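Local coordinates for uncharacterized protein (Rhodobacter sphaeroides, PDB 3PU2) that is of unknown function but belongs to the AHA1 family of the SRPBCC superfamily and is a putative activator of Hsp90 ATPase, at residues E16-L28 with A140-L154. Residues are numbered along the deposited sequence; the frame is centred on the assembly and turned at random. Where two conformers were deposited one is given.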
# COMPACT_ATOMS: atom_id res chain seq x y z
N GLU A 16 5.14 -4.70 -9.99
CA GLU A 16 6.18 -4.12 -9.16
C GLU A 16 6.18 -2.59 -9.22
O GLU A 16 5.84 -2.01 -10.24
CB GLU A 16 7.54 -4.67 -9.59
CG GLU A 16 7.74 -6.16 -9.28
CD GLU A 16 8.87 -6.81 -10.08
OE1 GLU A 16 9.89 -6.13 -10.36
OE2 GLU A 16 8.74 -8.00 -10.42
N PHE A 17 6.54 -1.96 -8.11
CA PHE A 17 6.58 -0.50 -8.03
C PHE A 17 7.72 -0.12 -7.09
O PHE A 17 8.06 -0.88 -6.19
CB PHE A 17 5.27 0.08 -7.47
CG PHE A 17 4.04 -0.34 -8.22
CD1 PHE A 17 3.61 0.36 -9.33
CD2 PHE A 17 3.31 -1.45 -7.82
CE1 PHE A 17 2.47 -0.03 -10.04
CE2 PHE A 17 2.16 -1.85 -8.52
CZ PHE A 17 1.75 -1.14 -9.63
N ARG A 18 8.30 1.05 -7.32
CA ARG A 18 9.39 1.55 -6.49
C ARG A 18 9.22 3.06 -6.38
O ARG A 18 8.86 3.72 -7.35
CB ARG A 18 10.74 1.21 -7.12
CG ARG A 18 11.01 -0.28 -7.28
CD ARG A 18 12.48 -0.57 -7.55
NE ARG A 18 12.92 -0.08 -8.85
CZ ARG A 18 14.17 -0.17 -9.30
NH1 ARG A 18 15.10 -0.74 -8.55
NH2 ARG A 18 14.48 0.29 -10.50
N ARG A 19 9.49 3.60 -5.21
CA ARG A 19 9.35 5.03 -5.01
C ARG A 19 10.27 5.54 -3.90
O ARG A 19 10.42 4.89 -2.87
CB ARG A 19 7.89 5.34 -4.67
CG ARG A 19 7.61 6.75 -4.16
CD ARG A 19 7.29 7.77 -5.26
NE ARG A 19 6.29 8.70 -4.78
CZ ARG A 19 6.46 10.01 -4.60
NH1 ARG A 19 7.63 10.57 -4.88
NH2 ARG A 19 5.46 10.74 -4.14
N HIS A 20 10.87 6.70 -4.12
CA HIS A 20 11.76 7.30 -3.13
C HIS A 20 10.96 8.14 -2.15
O HIS A 20 9.94 8.73 -2.50
CB HIS A 20 12.79 8.18 -3.83
CG HIS A 20 13.80 8.77 -2.91
ND1 HIS A 20 14.78 8.02 -2.29
CD2 HIS A 20 13.99 10.05 -2.50
CE1 HIS A 20 15.52 8.81 -1.53
NE2 HIS A 20 15.07 10.04 -1.64
N PHE A 21 11.43 8.20 -0.91
CA PHE A 21 10.75 8.96 0.13
C PHE A 21 11.82 9.61 0.99
O PHE A 21 12.79 8.96 1.38
CB PHE A 21 9.89 8.03 1.00
CG PHE A 21 8.56 7.65 0.39
CD1 PHE A 21 7.52 8.57 0.30
CD2 PHE A 21 8.36 6.38 -0.12
CE1 PHE A 21 6.30 8.23 -0.29
CE2 PHE A 21 7.15 6.03 -0.72
CZ PHE A 21 6.12 6.96 -0.80
N ALA A 22 11.63 10.89 1.29
CA ALA A 22 12.58 11.63 2.10
C ALA A 22 12.34 11.42 3.59
O ALA A 22 11.78 12.28 4.26
CB ALA A 22 12.50 13.11 1.77
N ALA A 23 12.78 10.28 4.11
CA ALA A 23 12.61 9.97 5.53
C ALA A 23 13.33 8.68 5.90
O ALA A 23 13.58 7.83 5.04
CB ALA A 23 11.14 9.85 5.87
N THR A 24 13.68 8.52 7.17
CA THR A 24 14.37 7.32 7.61
C THR A 24 13.37 6.17 7.59
O THR A 24 12.21 6.34 7.96
CB THR A 24 14.92 7.46 9.03
OG1 THR A 24 13.83 7.43 9.97
CG2 THR A 24 15.66 8.78 9.18
N PRO A 25 13.82 4.98 7.17
CA PRO A 25 12.92 3.82 7.13
C PRO A 25 12.08 3.62 8.39
O PRO A 25 10.99 3.06 8.33
CB PRO A 25 13.87 2.65 6.84
CG PRO A 25 15.20 3.14 7.34
CD PRO A 25 15.21 4.57 6.91
N GLU A 26 12.57 4.11 9.52
CA GLU A 26 11.85 3.97 10.78
C GLU A 26 10.59 4.83 10.76
O GLU A 26 9.59 4.51 11.40
CB GLU A 26 12.73 4.41 11.95
CG GLU A 26 13.93 3.52 12.28
CD GLU A 26 14.93 3.42 11.14
OE1 GLU A 26 15.00 4.35 10.31
OE2 GLU A 26 15.66 2.41 11.08
N GLN A 27 10.67 5.95 10.04
CA GLN A 27 9.54 6.86 9.95
C GLN A 27 8.60 6.39 8.87
O GLN A 27 7.39 6.49 9.01
CB GLN A 27 10.01 8.27 9.60
CG GLN A 27 11.02 8.85 10.56
CD GLN A 27 11.55 10.17 10.05
OE1 GLN A 27 12.10 10.24 8.94
NE2 GLN A 27 11.40 11.22 10.84
N LEU A 28 9.17 5.86 7.80
CA LEU A 28 8.35 5.39 6.71
C LEU A 28 7.53 4.18 7.15
O LEU A 28 6.36 4.05 6.78
CB LEU A 28 9.21 5.04 5.51
CG LEU A 28 8.38 4.90 4.23
CD1 LEU A 28 7.53 6.15 4.08
CD2 LEU A 28 9.28 4.73 3.02
N ALA A 140 -2.26 2.46 -10.46
CA ALA A 140 -0.90 3.00 -10.47
C ALA A 140 -0.98 4.51 -10.25
O ALA A 140 -0.13 5.12 -9.60
CB ALA A 140 -0.23 2.70 -11.80
N THR A 141 -2.06 5.06 -10.77
CA THR A 141 -2.30 6.47 -10.74
C THR A 141 -2.73 6.90 -9.37
O THR A 141 -2.31 7.90 -8.85
CB THR A 141 -3.43 6.78 -11.66
OG1 THR A 141 -2.90 7.31 -12.87
CG2 THR A 141 -4.33 7.79 -11.06
N GLU A 142 -3.59 6.11 -8.79
CA GLU A 142 -4.11 6.44 -7.53
C GLU A 142 -3.09 6.19 -6.49
O GLU A 142 -3.14 6.76 -5.44
CB GLU A 142 -5.27 5.56 -7.27
CG GLU A 142 -6.43 5.96 -8.03
CD GLU A 142 -7.60 5.23 -7.58
OE1 GLU A 142 -7.61 4.85 -6.42
OE2 GLU A 142 -8.52 4.99 -8.37
N MSE A 143 -2.16 5.33 -6.79
CA MSE A 143 -1.20 4.98 -5.80
C MSE A 143 -0.03 5.94 -5.80
O MSE A 143 0.66 6.03 -4.83
CB MSE A 143 -0.78 3.53 -6.00
CG MSE A 143 0.07 2.95 -4.89
SE MSE A 143 -0.82 2.24 -3.52
CE MSE A 143 -0.30 3.30 -2.24
N GLU A 144 0.13 6.71 -6.86
CA GLU A 144 1.06 7.83 -6.89
C GLU A 144 0.41 9.04 -6.23
O GLU A 144 1.07 9.81 -5.53
CB GLU A 144 1.48 8.16 -8.33
CG GLU A 144 2.44 9.37 -8.46
CD GLU A 144 3.62 9.35 -7.47
OE1 GLU A 144 4.18 8.27 -7.21
OE2 GLU A 144 4.00 10.43 -6.97
N GLU A 145 -0.89 9.21 -6.45
CA GLU A 145 -1.59 10.32 -5.82
C GLU A 145 -1.47 10.15 -4.30
O GLU A 145 -1.35 11.13 -3.56
CB GLU A 145 -3.06 10.33 -6.26
CG GLU A 145 -3.93 11.39 -5.58
CD GLU A 145 -5.38 11.36 -6.06
OE1 GLU A 145 -6.02 10.28 -6.00
OE2 GLU A 145 -5.89 12.41 -6.51
N ALA A 146 -1.49 8.90 -3.84
CA ALA A 146 -1.38 8.64 -2.42
C ALA A 146 0.02 8.94 -1.91
O ALA A 146 0.18 9.59 -0.88
CB ALA A 146 -1.76 7.20 -2.11
N TYR A 147 1.04 8.47 -2.63
CA TYR A 147 2.41 8.74 -2.19
C TYR A 147 2.66 10.24 -2.13
O TYR A 147 3.36 10.73 -1.23
CB TYR A 147 3.41 8.06 -3.11
CG TYR A 147 3.37 6.56 -3.00
CD1 TYR A 147 3.05 5.94 -1.79
CD2 TYR A 147 3.64 5.75 -4.11
CE1 TYR A 147 3.01 4.56 -1.69
CE2 TYR A 147 3.59 4.36 -4.01
CZ TYR A 147 3.28 3.78 -2.80
OH TYR A 147 3.23 2.42 -2.69
N ARG A 148 2.06 10.98 -3.06
CA ARG A 148 2.19 12.43 -3.05
C ARG A 148 1.66 12.91 -1.70
O ARG A 148 2.26 13.75 -1.05
CB ARG A 148 1.39 13.03 -4.21
CG ARG A 148 1.83 14.43 -4.60
CD ARG A 148 1.24 14.86 -5.94
NE ARG A 148 1.78 14.08 -7.06
CZ ARG A 148 1.14 13.07 -7.64
NH1 ARG A 148 -0.06 12.70 -7.22
NH2 ARG A 148 1.71 12.44 -8.66
N HIS A 149 0.53 12.36 -1.28
CA HIS A 149 -0.05 12.71 0.01
C HIS A 149 0.96 12.42 1.12
O HIS A 149 1.13 13.23 2.04
CB HIS A 149 -1.29 11.87 0.28
CG HIS A 149 -2.44 12.17 -0.61
ND1 HIS A 149 -3.43 11.26 -0.88
CD2 HIS A 149 -2.78 13.30 -1.27
CE1 HIS A 149 -4.34 11.81 -1.67
NE2 HIS A 149 -3.97 13.05 -1.92
N LEU A 150 1.59 11.25 1.02
CA LEU A 150 2.57 10.81 2.00
C LEU A 150 3.76 11.75 2.05
O LEU A 150 4.31 12.01 3.13
CB LEU A 150 3.02 9.38 1.68
CG LEU A 150 3.99 8.72 2.66
CD1 LEU A 150 3.53 8.93 4.09
CD2 LEU A 150 4.11 7.23 2.33
N ASP A 151 4.15 12.26 0.89
CA ASP A 151 5.28 13.19 0.84
C ASP A 151 4.98 14.41 1.71
O ASP A 151 5.79 14.78 2.57
CB ASP A 151 5.54 13.66 -0.60
CG ASP A 151 6.45 12.72 -1.38
OD1 ASP A 151 7.32 12.08 -0.75
OD2 ASP A 151 6.29 12.64 -2.62
N VAL A 152 3.82 15.02 1.49
CA VAL A 152 3.40 16.21 2.23
C VAL A 152 3.32 15.99 3.74
O VAL A 152 3.61 16.90 4.53
CB VAL A 152 2.01 16.72 1.75
CG1 VAL A 152 1.63 18.01 2.45
CG2 VAL A 152 2.04 16.93 0.25
N MSE A 153 2.91 14.79 4.13
CA MSE A 153 2.78 14.47 5.54
C MSE A 153 4.16 14.31 6.17
O MSE A 153 4.42 14.83 7.26
CB MSE A 153 1.96 13.20 5.71
CG MSE A 153 1.55 12.93 7.14
SE MSE A 153 1.15 11.06 7.37
CE MSE A 153 2.95 10.44 7.59
N LEU A 154 5.05 13.60 5.48
CA LEU A 154 6.40 13.40 6.00
C LEU A 154 7.05 14.76 6.24
O LEU A 154 7.56 15.03 7.32
CB LEU A 154 7.23 12.56 5.01
CG LEU A 154 6.84 11.08 5.06
CD1 LEU A 154 7.62 10.30 4.03
CD2 LEU A 154 7.10 10.53 6.46
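Arg-19 NH2 is gripped by two carboxylates of helix 139-156. Asp-151 OD2 accepts a hydrogen bond from Arg-19 NH2 at 2.6 Å, bent to 131° at the hydrogen, and the donor approaches from above the carboxylate plane. Glu-144 OE2 lies over one guanidinium face, 3.2 Å from Arg-19 NH2; no N-H points at it, so this salt bridge rests on charge alone. Glu-144 OE2 also pairs by charge with Arg-148 NH2, extending the network along the helix. Arg-19 gets there with CG anti to the backbone N and bends at chi2 and chi3, which bring its NE within 3.4 Å of Tyr-147 CB. A methionine in place of Arg-19 would probably leave Asp-151 without its cross-contact partner and Glu-144 with Arg-148 as its remaining mate in the network. Beside this polar patch the packing is apolar. Phe-21 turns its edge to the face of Tyr-147, an offset edge-to-face pair with ring planes at 83° and centroids 5.3 Å apart. Phe-21 CE1 meets Leu-150 CD2 at 3.6 Å, and Leu-28 CD1 lies over one face of the Phe-21 ring, toward its rim. Leu-154 CD1 then reaches Ala-23 CB (4.0 Å), just before the helix that Thr-24 and Gln-27 open with a capping box. Beyond the pair, Tyr-147 continues onto Leu-119 and Met-121 of the neighbouring strand 116-124. Strand segment 16-21 and helix segment 140-154 run nearly parallel, their axes 10.0 Å apart at closest and 15° apart in direction, as expected where the long C-terminal helix packs against the curved antiparallel sheet in the helix-grip fold of Bet v 1-like proteins.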